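Local atomic coordinates of inactivation-no-after-potential D protein (Drosophila melanogaster, PDB entry 2QKV), a protein that probably serves as a multi-PDZ scaffold that gathers signalling proteins of phototransduction in the fly eye. Residues Thr57-Asp62 and Lys77-Lys82. The protein carries 1 engineered substitution. Residues are numbered along the deposited sequence; the frame is centred on the assembly and turned at random.
Sequences TKFNGD and KGANGK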
loop_
_atom_site.group_PDB
_atom_site.type_symbol
_atom_site.label_atom_id
_atom_site.label_comp_id
_atom_site.label_asym_id
_atom_site.label_seq_id
_atom_site.Cartn_x
_atom_site.Cartn_y
_atom_site.Cartn_z
ATOM N N THR A 57 -9.959 8.884 11.213
ATOM C CA THR A 57 -10.177 8.713 9.776
ATOM C C THR A 57 -10.460 9.974 8.959
ATOM O O THR A 57 -10.433 9.936 7.724
ATOM C CB THR A 57 -11.316 7.701 9.536
ATOM O OG1 THR A 57 -12.496 8.163 10.208
ATOM C CG2 THR A 57 -10.936 6.345 10.105
ATOM N N LYS A 58 -10.772 11.074 9.638
ATOM C CA LYS A 58 -11.011 12.344 8.957
ATOM C C LYS A 58 -10.530 13.451 9.889
ATOM O O LYS A 58 -10.756 13.397 11.088
ATOM C CB LYS A 58 -12.496 12.536 8.611
ATOM C CG LYS A 58 -12.740 13.757 7.715
ATOM C CD LYS A 58 -14.145 13.809 7.137
ATOM C CE LYS A 58 -14.334 12.739 6.074
ATOM N NZ LYS A 58 -15.590 12.923 5.281
ATOM N N PHE A 59 -9.839 14.439 9.338
ATOM C CA PHE A 59 -9.314 15.524 10.161
ATOM C C PHE A 59 -9.675 16.840 9.501
ATOM O O PHE A 59 -9.291 17.089 8.364
ATOM C CB PHE A 59 -7.785 15.415 10.290
ATOM C CG PHE A 59 -7.196 16.411 11.250
ATOM C CD1 PHE A 59 -7.132 16.120 12.611
ATOM C CD2 PHE A 59 -6.778 17.665 10.810
ATOM C CE1 PHE A 59 -6.663 17.062 13.534
ATOM C CE2 PHE A 59 -6.305 18.620 11.731
ATOM C CZ PHE A 59 -6.250 18.311 13.093
ATOM N N ASN A 60 -10.415 17.674 10.227
ATOM C CA ASN A 60 -10.873 18.963 9.727
ATOM C C ASN A 60 -11.384 18.907 8.293
ATOM O O ASN A 60 -10.999 19.723 7.451
ATOM C CB ASN A 60 -9.772 20.024 9.855
ATOM C CG ASN A 60 -9.604 20.522 11.276
ATOM O OD1 ASN A 60 -10.340 20.120 12.173
ATOM N ND2 ASN A 60 -8.635 21.410 11.491
ATOM N N GLY A 61 -12.237 17.922 8.025
ATOM C CA GLY A 61 -12.842 17.776 6.713
ATOM C C GLY A 61 -12.110 16.938 5.686
ATOM O O GLY A 61 -12.704 16.552 4.679
ATOM N N ASP A 62 -10.830 16.656 5.913
ATOM C CA ASP A 62 -10.077 15.857 4.956
ATOM C C ASP A 62 -10.047 14.385 5.343
ATOM O O ASP A 62 -9.589 14.038 6.433
ATOM C CB ASP A 62 -8.637 16.372 4.839
ATOM C CG ASP A 62 -8.543 17.676 4.073
ATOM O OD1 ASP A 62 -9.155 17.774 2.988
ATOM O OD2 ASP A 62 -7.843 18.593 4.545
ATOM N N LYS A 77 -0.484 18.909 12.263
ATOM C CA LYS A 77 0.453 19.936 12.705
ATOM C C LYS A 77 0.002 21.347 12.353
ATOM O O LYS A 77 0.309 22.297 13.070
ATOM C CB LYS A 77 1.837 19.671 12.103
ATOM C CG LYS A 77 2.997 20.365 12.817
ATOM C CD LYS A 77 3.381 19.622 14.092
ATOM C CE LYS A 77 4.682 20.139 14.673
ATOM N NZ LYS A 77 5.144 19.308 15.822
ATOM N N GLY A 78 -0.743 21.477 11.262
ATOM C CA GLY A 78 -1.202 22.782 10.820
ATOM C C GLY A 78 -2.435 23.337 11.510
ATOM O O GLY A 78 -2.830 24.476 11.244
ATOM N N ALA A 79 -3.058 22.555 12.387
ATOM C CA ALA A 79 -4.253 23.013 13.090
ATOM C C ALA A 79 -3.877 23.836 14.321
ATOM O O ALA A 79 -3.335 23.301 15.288
ATOM C CB ALA A 79 -5.105 21.814 13.507
ATOM N N ASN A 80 -4.180 25.129 14.287
ATOM C CA ASN A 80 -3.864 26.021 15.402
ATOM C C ASN A 80 -5.066 26.313 16.286
ATOM O O ASN A 80 -4.908 26.826 17.397
ATOM C CB ASN A 80 -3.332 27.356 14.887
ATOM C CG ASN A 80 -2.004 27.227 14.186
ATOM O OD1 ASN A 80 -1.750 27.910 13.191
ATOM N ND2 ASN A 80 -1.140 26.364 14.703
ATOM N N GLY A 81 -6.260 26.009 15.786
ATOM C CA GLY A 81 -7.466 26.277 16.548
ATOM C C GLY A 81 -8.466 25.137 16.565
ATOM O O GLY A 81 -8.249 24.120 17.220
ATOM N N LYS A 82 -9.568 25.312 15.848
ATOM C CA LYS A 82 -10.605 24.290 15.802
ATOM C C LYS A 82 -10.114 22.973 15.214
ATOM O O LYS A 82 -9.432 22.945 14.191
ATOM C CB LYS A 82 -11.813 24.789 15.000
ATOM C CG LYS A 82 -12.665 25.831 15.718
ATOM C CD LYS A 82 -13.291 25.266 16.991
ATOM C CE LYS A 82 -14.286 26.243 17.611
ATOM N NZ LYS A 82 -14.736 25.790 18.961
#
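The side-chain amide of N60 reaches from the turn after strand 55-59 to the backbone of K82, where strand 82-88 begins, while beside it the ring of F59 meets the methyl group of A79. From CB, the N60 side chain runs with CG anti to its carbonyl carbon (chi1 -76°), a setting that carries the amide across to the other segment. CG is brought to 3.8 Å from K82 O by the bond that ND2 makes. Beyond it the two ends of the amide part in role: OD1 lies 3.6 Å from K82 O without bonding it and accepts a hydrogen bond from the backbone N of S84, whereas ND2 donates to K82 O over 3.2 Å. That second bond is bent, with an N-H...O angle of 145°. The carbonyl oxygen sits 21° out of the amide plane. ND2 also lies 4.1 Å from A79 CB, at the border between the polar and apolar halves of the contact. Were N60 shortened to an alanine, S84 N and K82 O would probably lose these side-chain partners and a gap would open beside A79 CB, although the backbone bonding between residues 60 and 84 could remain. F59, with CG anti to its backbone N, presents the far edge of its ring: A79 CB lies near the ring plane, 3.7 Å from CZ and 3.8 Å from CE2. V83 and M85 of strand 82-88 and L75 and F76 of helix 69-77 also pack on F59, placing its ring between sheet and helix. Residues F59 to D62 form a type I' turn, closed by paired backbone bonds between F59 and D62. The arrangement belongs to the PDZ fold, in which the C-terminal end of helix 69-77 and the loop leading into strand 82-88 meet the hairpin turn.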